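Local structure of aminotransferase, class III (Deinococcus radiodurans, 3I4J) at residues P164-A169 with L207-G212; I125-S130 with P198-S203; Y213-R218 with R248-T253; D175-R180 with R218-E223; G350-V355 with H400-P405. The protein probably works as a pyridoxal-phosphate-dependent transaminase, moving amino groups between an amino donor and a keto acceptor, as class-III aminotransferases do. The protein carries 1 engineered substitution. One frame throughout, in Å; residues are numbered along the deposited sequence.

In the fold
Contacts 1 to 4 sit together around the seven-stranded sheet and its helices, contact 5 in the separate three-stranded sheet toward the C-terminus. Contact 5 is the buried one, held by regular backbone hydrogen bonds and leucine packing. The others are partly buried and rely on side chains. Contact 1 joins loops by prolines, a leucine and a bridging water; contact 2 sets the end of strand 123-127 and its turn against a loop by loose touches of Pro129, Val200 and Ser203. Contacts 3 and 4 share helix 213-224, one with an aromatic pair and hydrogen bonds, the other with a surface salt-bridge network. Contact 2 touches all the rest.

Contact 1. Residues P164-A169 with L207-G212; sequences PKPDPA and LAPAPG
Leu207 holds its CG trans to the backbone N (chi1 177°), and with chi2 at 64° its two methyls part to meet different residues of 164-169. CD2 serves Lys165 and Pro166, while CD1 serves Pro168. Lys165 CG comes to 3.5 Å from Leu207 CD2, tighter than usual for two carbons; beyond CD the lysine chain bends, and its ammonium group goes on to a salt bridge with Asp204. The Pro166 ring meets the same methyl, its CG 3.6 Å from Leu207 CD2, and its CB rests 3.8 Å from Pro209 CG. Pro168 lies across the other branch at about a right angle, its CG 3.5 Å from Leu207 CD1. That same ring carbon also meets a backbone oxygen, with Pro168 CG 3.1 Å from Ala208 O. Cutting Leu207 back to an alanine is likely to open a gap beside Lys165 and Pro168 and to leave Pro166 with Pro209 alone across the contact. No direct hydrogen bond joins the segments; instead a water gives a hydrogen bond to Asp167 O (2.9 Å) and accepts one from Ala210 N (2.8 Å). Asp167 OD1 closes an Asx turn onto Ala169 N. This is proline-rich loop packing on the flank of the large domain of a fold type I enzyme, joining the loop after edge strand 162-163 to the one leading into helix 213-224.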
# COMPACT_ATOMS: atom_id res chain seq x y z
N PRO C 164 26.75 4.65 14.11
CA PRO C 164 26.54 5.95 14.75
C PRO C 164 25.99 7.01 13.80
O PRO C 164 26.18 6.95 12.58
CB PRO C 164 27.95 6.32 15.24
CG PRO C 164 28.57 4.98 15.51
CD PRO C 164 28.13 4.18 14.31
N LYS C 165 25.31 8.00 14.37
CA LYS C 165 24.74 9.09 13.59
C LYS C 165 25.88 9.79 12.86
O LYS C 165 27.00 9.88 13.38
CB LYS C 165 24.04 10.07 14.54
CG LYS C 165 23.44 11.29 13.86
CD LYS C 165 22.78 12.22 14.88
CE LYS C 165 21.61 11.54 15.58
NZ LYS C 165 20.82 12.51 16.41
N PRO C 166 25.63 10.27 11.64
CA PRO C 166 26.71 10.95 10.91
C PRO C 166 27.06 12.28 11.59
O PRO C 166 26.22 12.89 12.26
CB PRO C 166 26.12 11.14 9.51
CG PRO C 166 24.64 11.24 9.78
CD PRO C 166 24.41 10.17 10.82
N ASP C 167 28.30 12.71 11.42
CA ASP C 167 28.75 13.97 12.01
C ASP C 167 29.20 14.89 10.88
O ASP C 167 30.33 14.79 10.40
CB ASP C 167 29.91 13.75 12.97
CG ASP C 167 30.29 15.01 13.72
OD1 ASP C 167 29.80 16.09 13.34
OD2 ASP C 167 31.08 14.92 14.69
N PRO C 168 28.31 15.79 10.44
CA PRO C 168 28.57 16.75 9.36
C PRO C 168 29.78 17.66 9.59
O PRO C 168 30.31 18.23 8.65
CB PRO C 168 27.26 17.54 9.29
CG PRO C 168 26.24 16.57 9.79
CD PRO C 168 26.94 15.95 10.96
N ALA C 169 30.20 17.78 10.85
CA ALA C 169 31.34 18.63 11.19
C ALA C 169 32.68 17.91 11.08
O ALA C 169 33.74 18.52 11.20
CB ALA C 169 31.15 19.20 12.60
N LEU C 207 19.35 16.00 8.29
CA LEU C 207 20.75 15.78 8.66
C LEU C 207 21.45 15.17 7.45
O LEU C 207 20.99 14.17 6.90
CB LEU C 207 20.85 14.83 9.85
CG LEU C 207 22.30 14.50 10.25
CD1 LEU C 207 22.99 15.77 10.72
CD2 LEU C 207 22.31 13.45 11.35
N ALA C 208 22.57 15.76 7.05
CA ALA C 208 23.32 15.26 5.91
C ALA C 208 24.80 15.14 6.24
O ALA C 208 25.37 16.02 6.87
CB ALA C 208 23.14 16.19 4.71
N PRO C 209 25.42 14.02 5.84
CA PRO C 209 26.84 13.78 6.10
C PRO C 209 27.69 14.78 5.31
O PRO C 209 27.20 15.43 4.38
CB PRO C 209 27.04 12.35 5.61
CG PRO C 209 25.68 11.73 5.81
CD PRO C 209 24.78 12.82 5.29
N ALA C 210 28.96 14.90 5.69
CA ALA C 210 29.87 15.81 5.01
C ALA C 210 30.34 15.22 3.70
O ALA C 210 30.19 14.02 3.45
CB ALA C 210 31.07 16.10 5.91
N PRO C 211 30.92 16.05 2.82
CA PRO C 211 31.40 15.54 1.54
C PRO C 211 32.38 14.40 1.81
O PRO C 211 33.06 14.39 2.85
CB PRO C 211 32.08 16.76 0.92
CG PRO C 211 31.24 17.89 1.43
CD PRO C 211 31.05 17.52 2.89
N GLY C 212 32.43 13.44 0.90
CA GLY C 212 33.33 12.30 1.04
C GLY C 212 32.77 11.10 1.79
O GLY C 212 33.31 10.00 1.71
O HOH W 1 30.09 13.40 7.83

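Contact 2. Residues I125-S130 with P198-S203; sequences ITRVPS and PVVGAS
Van der Waals touches carry the meeting of Pro129 with Ser203. The ring carbon Pro129 CG lies 3.7 Å from Ser203 CB, and on the backbone side Pro129 O comes within 3.6 Å of the same Ser203 CB. Val200 fills the next place with one branch: its CG2, beside the backbone N, sits 3.9 Å from Arg127 NH2 and 4.1 Å from Ser130 OG.

Polar bonds run past the interface rather than across it. Arg127 NH1 is hydrogen-bonded to the hydroxyls of Tyr213 and Tyr214, and NH2 makes a weak bond to Glu197 O, so the buried guanidinium is fixed by partners outside the two segments. Ser130 OG bonds to Glu197 OE1.

Within 125-130 the backbone folds tightly, with a cis peptide before Pro129 and a bond from Ser130 N to Arg127 O of 2.8 Å, which fits a type VIa turn. The two loops leave the C-terminal ends of 123-127 and 191-196, neighbouring parallel strands of the large-domain sheet; in fold type I enzymes pyridoxal phosphate typically sits near the C-terminal ends of such strands.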
# COMPACT_ATOMS: atom_id res chain seq x y z
N ILE C 125 22.81 -3.55 8.52
CA ILE C 125 23.25 -2.40 9.28
C ILE C 125 22.43 -1.18 8.91
O ILE C 125 22.21 -0.92 7.72
CB ILE C 125 24.73 -2.06 9.00
CG1 ILE C 125 25.62 -3.24 9.41
CG2 ILE C 125 25.13 -0.79 9.75
CD1 ILE C 125 27.06 -3.10 8.99
N THR C 126 21.94 -0.46 9.92
CA THR C 126 21.21 0.77 9.70
C THR C 126 21.90 1.81 10.57
O THR C 126 22.72 1.47 11.42
CB THR C 126 19.70 0.66 10.04
OG1 THR C 126 19.53 0.20 11.38
CG2 THR C 126 19.03 -0.31 9.06
N ARG C 127 21.57 3.08 10.37
CA ARG C 127 22.24 4.15 11.09
C ARG C 127 21.34 4.99 11.99
O ARG C 127 20.22 5.34 11.61
CB ARG C 127 22.92 5.04 10.06
CG ARG C 127 23.85 6.12 10.58
CD ARG C 127 24.37 6.94 9.40
NE ARG C 127 23.26 7.57 8.68
CZ ARG C 127 23.33 8.08 7.46
NH1 ARG C 127 24.47 8.05 6.78
NH2 ARG C 127 22.25 8.61 6.90
N VAL C 128 21.84 5.32 13.18
CA VAL C 128 21.11 6.16 14.12
C VAL C 128 20.89 7.50 13.41
O VAL C 128 21.79 8.01 12.74
CB VAL C 128 21.94 6.39 15.41
CG1 VAL C 128 21.20 7.34 16.34
CG2 VAL C 128 22.21 5.06 16.11
N PRO C 129 19.69 8.08 13.54
CA PRO C 129 18.51 7.61 14.28
C PRO C 129 17.43 7.08 13.33
O PRO C 129 16.25 7.05 13.68
CB PRO C 129 18.05 8.87 14.98
CG PRO C 129 18.20 9.88 13.87
CD PRO C 129 19.52 9.50 13.19
N SER C 130 17.84 6.67 12.13
CA SER C 130 16.92 6.15 11.13
C SER C 130 16.48 4.73 11.45
O SER C 130 15.94 4.46 12.52
CB SER C 130 17.59 6.18 9.74
OG SER C 130 18.12 7.46 9.45
N PRO C 198 20.26 8.89 2.36
CA PRO C 198 21.40 9.77 2.08
C PRO C 198 21.32 11.05 2.92
O PRO C 198 22.30 11.50 3.51
CB PRO C 198 21.26 10.04 0.58
CG PRO C 198 20.67 8.75 0.07
CD PRO C 198 19.60 8.46 1.12
N VAL C 199 20.12 11.63 2.95
CA VAL C 199 19.85 12.82 3.75
C VAL C 199 18.71 12.35 4.63
O VAL C 199 17.70 11.84 4.13
CB VAL C 199 19.39 14.01 2.86
CG1 VAL C 199 18.97 15.18 3.74
CG2 VAL C 199 20.52 14.43 1.94
N VAL C 200 18.88 12.48 5.94
CA VAL C 200 17.88 12.03 6.90
C VAL C 200 16.57 12.81 6.87
O VAL C 200 16.56 14.02 6.63
CB VAL C 200 18.45 12.06 8.34
CG1 VAL C 200 17.40 11.59 9.34
CG2 VAL C 200 19.68 11.16 8.41
N GLY C 201 15.47 12.10 7.11
CA GLY C 201 14.16 12.72 7.10
C GLY C 201 13.68 13.14 8.48
O GLY C 201 14.41 13.77 9.24
N ALA C 202 12.44 12.76 8.79
CA ALA C 202 11.81 13.10 10.06
C ALA C 202 12.62 12.83 11.33
O ALA C 202 12.62 13.65 12.24
CB ALA C 202 10.46 12.39 10.15
N SER C 203 13.30 11.69 11.38
CA SER C 203 14.09 11.32 12.56
C SER C 203 15.08 12.39 13.03
O SER C 203 15.26 12.60 14.23
CB SER C 203 14.83 10.01 12.30
OG SER C 203 15.73 10.14 11.22

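Contact 3. Residues Y213-R218 with R248-T253; sequences YYERVR and RWSGVT
Tyr214 turns the edge of its ring onto one face of Trp249 in a T-shaped pair, the planes 89° apart and the centroid of the Tyr214 ring 4.8 Å from that of the six-membered ring of Trp249. Tyr214 CD2 does the touching, standing 3.4 Å from Trp249 CD2, over the middle of the indole. The polar atoms of both rings have partners outside the two segments: Trp249 NE1 bonds to Ala210 O, and Tyr214 OH to both Pro198 O and Arg127 NH1.

Glu215 bends at chi2 (87°), which swings its carboxylate round beside the turn. OE2 takes the hydrogen of Ser250 OG on its anti lone pair at 2.6 Å, and OE1 lies at the indole edge, 3.4 Å from Trp249 CD1. The turn itself, type I' from Trp249 to Val252, is closed by Val252 N giving to Trp249 O at 3.0 Å. Val252 then puts its methyls against the helix, CG2 3.7 Å from Glu215 CA and CG1 3.8 Å from Arg218 CB.

Arg218 finishes the contact with NH1, which gives a nearly straight bond (165°) of 3.1 Å to Thr253 O. The oxygen lies in the guanidinium plane and is met on a lone pair. NH2 is left to Asp255 and Asp222, so the charge is shared between two carboxylates and a carbonyl.

Glu215 lies in the first turn of helix 213-224, whose N-terminal dipole would probably favour its negative charge. The helix is thus held against the loop leading to strand 256-259 by an apolar part, the aromatic pair with Val252, and by two separate polar ties, Glu215 to Ser250 in the turn and Arg218 to Thr253 just after it.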
# COMPACT_ATOMS: atom_id res chain seq x y z
N TYR C 213 31.66 11.31 2.51
CA TYR C 213 31.06 10.23 3.30
C TYR C 213 30.57 9.03 2.48
O TYR C 213 31.02 7.91 2.70
CB TYR C 213 29.89 10.80 4.11
CG TYR C 213 29.25 9.82 5.08
CD1 TYR C 213 29.66 9.76 6.41
CD2 TYR C 213 28.19 9.01 4.67
CE1 TYR C 213 29.01 8.93 7.33
CE2 TYR C 213 27.54 8.17 5.58
CZ TYR C 213 27.95 8.14 6.90
OH TYR C 213 27.27 7.37 7.80
N TYR C 214 29.64 9.26 1.55
CA TYR C 214 29.13 8.14 0.78
C TYR C 214 30.11 7.53 -0.20
O TYR C 214 29.97 6.36 -0.57
CB TYR C 214 27.82 8.53 0.10
CG TYR C 214 26.72 8.71 1.12
CD1 TYR C 214 26.29 7.64 1.91
CD2 TYR C 214 26.17 9.97 1.36
CE1 TYR C 214 25.34 7.83 2.93
CE2 TYR C 214 25.22 10.17 2.37
CZ TYR C 214 24.82 9.10 3.15
OH TYR C 214 23.91 9.32 4.16
N GLU C 215 31.10 8.31 -0.63
CA GLU C 215 32.11 7.77 -1.53
C GLU C 215 32.84 6.68 -0.75
O GLU C 215 33.10 5.59 -1.27
CB GLU C 215 33.11 8.86 -1.95
CG GLU C 215 32.53 9.92 -2.89
CD GLU C 215 31.85 11.08 -2.17
OE1 GLU C 215 31.57 10.97 -0.96
OE2 GLU C 215 31.59 12.10 -2.83
N ARG C 216 33.17 6.97 0.51
CA ARG C 216 33.86 6.01 1.37
C ARG C 216 32.94 4.85 1.74
O ARG C 216 33.37 3.70 1.77
CB ARG C 216 34.39 6.71 2.63
CG ARG C 216 35.12 5.78 3.62
CD ARG C 216 36.28 5.03 2.96
NE ARG C 216 37.22 5.93 2.32
CZ ARG C 216 38.12 6.67 2.96
NH1 ARG C 216 38.22 6.61 4.29
NH2 ARG C 216 38.91 7.50 2.28
N VAL C 217 31.66 5.13 2.01
CA VAL C 217 30.71 4.07 2.33
C VAL C 217 30.62 3.09 1.15
O VAL C 217 30.64 1.87 1.34
CB VAL C 217 29.29 4.64 2.61
CG1 VAL C 217 28.26 3.51 2.61
CG2 VAL C 217 29.28 5.33 3.96
N ARG C 218 30.50 3.62 -0.06
CA ARG C 218 30.40 2.80 -1.27
C ARG C 218 31.60 1.85 -1.36
O ARG C 218 31.45 0.65 -1.61
CB ARG C 218 30.34 3.69 -2.51
CG ARG C 218 30.42 2.96 -3.85
CD ARG C 218 29.16 2.17 -4.16
NE ARG C 218 29.16 0.84 -3.56
CZ ARG C 218 28.14 -0.01 -3.65
NH1 ARG C 218 27.04 0.33 -4.30
NH2 ARG C 218 28.23 -1.21 -3.09
N ARG C 248 24.67 13.27 -5.13
CA ARG C 248 25.32 14.53 -4.81
C ARG C 248 26.74 14.27 -4.32
O ARG C 248 27.60 15.16 -4.36
CB ARG C 248 24.52 15.30 -3.76
CG ARG C 248 23.17 15.80 -4.26
CD ARG C 248 22.44 16.57 -3.17
NE ARG C 248 23.16 17.78 -2.77
CZ ARG C 248 22.97 18.98 -3.30
NH1 ARG C 248 22.06 19.16 -4.24
NH2 ARG C 248 23.70 20.01 -2.88
N TRP C 249 26.97 13.05 -3.86
CA TRP C 249 28.29 12.65 -3.38
C TRP C 249 29.08 11.98 -4.51
O TRP C 249 29.13 10.76 -4.60
CB TRP C 249 28.14 11.69 -2.20
CG TRP C 249 27.89 12.37 -0.86
CD1 TRP C 249 28.83 12.66 0.10
CD2 TRP C 249 26.63 12.83 -0.34
NE1 TRP C 249 28.23 13.26 1.18
CE2 TRP C 249 26.88 13.38 0.94
CE3 TRP C 249 25.32 12.82 -0.83
CZ2 TRP C 249 25.86 13.92 1.73
CZ3 TRP C 249 24.30 13.36 -0.04
CH2 TRP C 249 24.58 13.90 1.23
N SER C 250 29.67 12.80 -5.37
CA SER C 250 30.48 12.31 -6.49
C SER C 250 29.80 11.29 -7.39
O SER C 250 30.45 10.41 -7.95
CB SER C 250 31.79 11.71 -5.95
OG SER C 250 32.50 12.65 -5.17
N GLY C 251 28.48 11.40 -7.54
CA GLY C 251 27.75 10.48 -8.39
C GLY C 251 27.69 9.04 -7.91
O GLY C 251 27.41 8.14 -8.70
N VAL C 252 27.93 8.82 -6.62
CA VAL C 252 27.88 7.47 -6.06
C VAL C 252 26.52 6.83 -6.32
O VAL C 252 25.49 7.49 -6.27
CB VAL C 252 28.15 7.48 -4.53
CG1 VAL C 252 27.77 6.14 -3.92
CG2 VAL C 252 29.63 7.76 -4.27
N THR C 253 26.55 5.53 -6.62
CA THR C 253 25.33 4.78 -6.88
C THR C 253 25.27 3.59 -5.92
O THR C 253 26.30 3.01 -5.59
CB THR C 253 25.27 4.27 -8.33
OG1 THR C 253 26.43 3.48 -8.62
CG2 THR C 253 25.19 5.44 -9.30

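Contact 4. Residues D175-R180 with R218-E223; sequences DAEGLR and RDICDE
Ile220 overlaps Leu179 side by side, the two side chains running past each other in opposite directions with Ile220 CG2 4.0 Å from Leu179 CG. One step along the helix, Cys221 SG adds a softer touch, 4.1 Å from Leu179 CD2. The other branch of Ile220 ends at CD1 over a face of the Arg180 guanidinium, too close in the model for their spacing to be trusted.

Arg180 runs out extended and then bends at chi3 (-54°), which brings its guanidinium across Ile220 to stand between two carboxylates. Its NE gives a hydrogen bond of 2.8 Å to Glu177 OE2, close to the guanidinium plane and on the syn lone pair. NH2 points, less surely, to OE1. From the opposite end, NH1 reaches helix 213-224 in a 3.1 Å salt bridge to Glu223 OE2, the two flat groups turned 49° apart. Glu177 OE1 also pairs with Arg216 of that helix.

With a methionine in place of Arg180, Glu223 would probably lose its partner on this side and Glu177 would be left with Arg216. Leu179 rests on Ile125 and Cys221 on Phe228, so helices 178-186 and 213-224 pack together against the large-domain sheet. Chemically, an apolar centre of Ile220 and Leu179 is bordered by a salt-bridge network in which Arg180, probably kept charged between two acids, ties the 177-180 region to helix 213-224.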
# COMPACT_ATOMS: atom_id res chain seq x y z
N ASP C 175 34.56 10.04 8.89
CA ASP C 175 33.31 9.74 9.58
C ASP C 175 32.74 8.41 9.08
O ASP C 175 32.25 7.59 9.86
CB ASP C 175 32.31 10.89 9.35
CG ASP C 175 31.11 10.85 10.29
OD1 ASP C 175 31.29 10.54 11.48
OD2 ASP C 175 29.98 11.15 9.83
N ALA C 176 32.84 8.19 7.77
CA ALA C 176 32.33 6.97 7.15
C ALA C 176 33.11 5.73 7.59
O ALA C 176 32.59 4.62 7.57
CB ALA C 176 32.37 7.11 5.63
N GLU C 177 34.37 5.92 7.98
CA GLU C 177 35.19 4.80 8.42
C GLU C 177 34.56 4.08 9.61
O GLU C 177 34.94 2.96 9.95
CB GLU C 177 36.61 5.28 8.77
CG GLU C 177 37.49 5.40 7.54
CD GLU C 177 37.85 4.04 6.95
OE1 GLU C 177 38.00 3.95 5.72
OE2 GLU C 177 37.99 3.07 7.72
N GLY C 178 33.58 4.72 10.24
CA GLY C 178 32.90 4.09 11.35
C GLY C 178 32.24 2.81 10.87
O GLY C 178 32.02 1.88 11.65
N LEU C 179 31.92 2.75 9.58
CA LEU C 179 31.27 1.57 9.01
C LEU C 179 32.24 0.40 8.98
O LEU C 179 31.86 -0.74 9.24
CB LEU C 179 30.75 1.87 7.59
CG LEU C 179 30.09 0.69 6.85
CD1 LEU C 179 28.93 0.14 7.67
CD2 LEU C 179 29.59 1.16 5.48
N ARG C 180 33.51 0.67 8.67
CA ARG C 180 34.50 -0.40 8.65
C ARG C 180 34.64 -0.94 10.07
O ARG C 180 34.69 -2.14 10.28
CB ARG C 180 35.86 0.10 8.16
CG ARG C 180 36.86 -1.04 7.97
CD ARG C 180 38.29 -0.52 7.80
NE ARG C 180 38.39 0.46 6.72
CZ ARG C 180 38.54 0.15 5.43
NH1 ARG C 180 38.63 -1.11 5.04
NH2 ARG C 180 38.61 1.12 4.54
N ARG C 218 30.50 3.62 -0.06
CA ARG C 218 30.40 2.80 -1.27
C ARG C 218 31.60 1.85 -1.36
O ARG C 218 31.45 0.65 -1.61
CB ARG C 218 30.34 3.69 -2.51
CG ARG C 218 30.42 2.96 -3.85
CD ARG C 218 29.16 2.17 -4.16
NE ARG C 218 29.16 0.84 -3.56
CZ ARG C 218 28.14 -0.01 -3.65
NH1 ARG C 218 27.04 0.33 -4.30
NH2 ARG C 218 28.23 -1.21 -3.09
N ASP C 219 32.79 2.40 -1.15
CA ASP C 219 34.02 1.62 -1.21
C ASP C 219 34.10 0.57 -0.11
O ASP C 219 34.47 -0.57 -0.37
CB ASP C 219 35.24 2.55 -1.14
CG ASP C 219 35.40 3.40 -2.39
OD1 ASP C 219 34.81 3.05 -3.43
OD2 ASP C 219 36.14 4.41 -2.34
N ILE C 220 33.76 0.95 1.12
CA ILE C 220 33.78 -0.01 2.22
C ILE C 220 32.82 -1.16 1.93
O ILE C 220 33.12 -2.33 2.21
CB ILE C 220 33.40 0.67 3.55
CG1 ILE C 220 34.49 1.65 3.97
CG2 ILE C 220 33.19 -0.37 4.64
CD1 ILE C 220 35.82 1.00 4.19
N CYS C 221 31.65 -0.84 1.37
CA CYS C 221 30.66 -1.86 1.05
C CYS C 221 31.20 -2.80 -0.02
O CYS C 221 31.01 -4.02 0.05
CB CYS C 221 29.35 -1.22 0.60
SG CYS C 221 28.37 -0.48 1.96
N ASP C 222 31.88 -2.25 -1.02
CA ASP C 222 32.44 -3.08 -2.08
C ASP C 222 33.50 -4.03 -1.53
O ASP C 222 33.55 -5.21 -1.90
CB ASP C 222 33.05 -2.21 -3.19
CG ASP C 222 31.99 -1.50 -4.03
OD1 ASP C 222 30.83 -1.95 -4.02
OD2 ASP C 222 32.34 -0.51 -4.70
N GLU C 223 34.36 -3.53 -0.65
CA GLU C 223 35.41 -4.35 -0.06
C GLU C 223 34.83 -5.47 0.78
O GLU C 223 35.31 -6.60 0.73
CB GLU C 223 36.33 -3.50 0.83
CG GLU C 223 37.22 -2.55 0.06
CD GLU C 223 38.19 -1.80 0.96
OE1 GLU C 223 38.89 -0.91 0.44
OE2 GLU C 223 38.27 -2.10 2.17

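Contact 5. Residues G350-V355 with H400-P405; sequences GLLLGV and HLLLGP
Leu402 reaches over the backbone of Leu353 where two antiparallel strands, the central 352-355 and the outer 400-403, run at 159° to one another in the three-stranded sheet in the C-terminal part of this fold type I protein. From its CB, Leu402 leaves the sheet on the face where Gly354, its non-hydrogen-bonded partner, has no side chain. CG is held trans to the backbone N (chi1 -168°) and comes to 4.1 Å from Leu353 O. At the tip, CD1 folds back over the neighbouring strand to stand 3.2 Å from Leu353 O and 3.7 Å from Leu352 CD1, while CD2 turns to the backbone of Ala202 in another loop.

The backbone does the joining. Leu353 and Leu403 exchange two bonds, Leu353 N to Leu403 O being 2.9 Å long and almost straight (174°), and Val355 and Leu401 exchange two more, with Leu401 N to Val355 O at 2.8 Å. On the face opposite Leu402 the side chains of these four residues gather; Val355 CB sits 4.0 Å from Leu401 CB, and helices 318-339 and 411-428 close over this side, Leu333 meeting Leu353 and Leu403, and Leu421 meeting Leu401 and Leu403.

Where the strands end, the chains stay close: a side chain at Gly404 would run into Leu351 O, which lies 3.1 Å from Gly404 CA.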
# COMPACT_ATOMS: atom_id res chain seq x y z
N GLY C 350 18.83 20.87 -1.10
CA GLY C 350 17.75 20.99 -2.07
C GLY C 350 16.53 21.49 -1.30
O GLY C 350 16.65 22.38 -0.46
N LEU C 351 15.36 20.91 -1.56
CA LEU C 351 14.16 21.33 -0.85
C LEU C 351 13.75 20.41 0.30
O LEU C 351 12.56 20.20 0.55
CB LEU C 351 13.00 21.53 -1.83
CG LEU C 351 12.98 22.92 -2.50
CD1 LEU C 351 11.91 22.98 -3.59
CD2 LEU C 351 12.72 23.99 -1.44
N LEU C 352 14.74 19.86 0.98
CA LEU C 352 14.52 19.04 2.16
C LEU C 352 15.30 19.82 3.21
O LEU C 352 16.54 19.84 3.20
CB LEU C 352 15.11 17.63 1.98
CG LEU C 352 15.04 16.74 3.23
CD1 LEU C 352 13.64 16.78 3.81
CD2 LEU C 352 15.42 15.31 2.87
N LEU C 353 14.59 20.50 4.10
CA LEU C 353 15.25 21.32 5.11
C LEU C 353 14.79 21.00 6.52
O LEU C 353 13.74 20.40 6.72
CB LEU C 353 15.00 22.81 4.83
CG LEU C 353 15.36 23.31 3.43
CD1 LEU C 353 14.13 23.25 2.52
CD2 LEU C 353 15.87 24.74 3.52
N GLY C 354 15.60 21.40 7.50
CA GLY C 354 15.25 21.13 8.88
C GLY C 354 15.64 22.26 9.81
O GLY C 354 16.62 22.98 9.56
N VAL C 355 14.87 22.42 10.87
CA VAL C 355 15.12 23.44 11.88
C VAL C 355 15.09 22.76 13.23
O VAL C 355 14.09 22.12 13.59
CB VAL C 355 14.03 24.55 11.85
CG1 VAL C 355 14.28 25.56 12.96
CG2 VAL C 355 14.04 25.25 10.50
N HIS C 400 12.25 19.27 16.40
CA HIS C 400 12.69 19.45 15.02
C HIS C 400 11.52 19.80 14.11
O HIS C 400 10.40 19.33 14.30
CB HIS C 400 13.33 18.16 14.49
CG HIS C 400 14.70 17.90 15.02
ND1 HIS C 400 15.06 18.18 16.32
CD2 HIS C 400 15.79 17.34 14.45
CE1 HIS C 400 16.31 17.80 16.53
NE2 HIS C 400 16.77 17.28 15.40
N LEU C 401 11.79 20.64 13.12
CA LEU C 401 10.79 21.05 12.15
C LEU C 401 11.30 20.65 10.77
O LEU C 401 12.39 21.06 10.37
CB LEU C 401 10.57 22.56 12.21
CG LEU C 401 9.52 23.15 11.25
CD1 LEU C 401 8.16 22.51 11.49
CD2 LEU C 401 9.45 24.66 11.46
N LEU C 402 10.54 19.83 10.06
CA LEU C 402 10.94 19.39 8.73
C LEU C 402 10.15 20.18 7.69
O LEU C 402 8.92 20.21 7.72
CB LEU C 402 10.68 17.88 8.57
CG LEU C 402 11.28 17.19 7.34
CD1 LEU C 402 12.79 17.40 7.32
CD2 LEU C 402 10.97 15.70 7.39
N LEU C 403 10.86 20.83 6.78
CA LEU C 403 10.23 21.63 5.74
C LEU C 403 10.58 21.09 4.36
O LEU C 403 11.66 20.53 4.15
CB LEU C 403 10.66 23.09 5.85
CG LEU C 403 10.28 23.84 7.13
CD1 LEU C 403 11.01 25.18 7.19
CD2 LEU C 403 8.77 24.05 7.17
N GLY C 404 9.67 21.27 3.41
CA GLY C 404 9.92 20.79 2.07
C GLY C 404 8.70 21.00 1.20
O GLY C 404 7.90 20.08 1.03
N PRO C 405 8.54 22.20 0.63
CA PRO C 405 7.41 22.51 -0.23
C PRO C 405 7.59 21.86 -1.60
O PRO C 405 8.64 21.28 -1.89
CB PRO C 405 7.45 24.04 -0.30
CG PRO C 405 8.93 24.32 -0.27
CD PRO C 405 9.42 23.38 0.81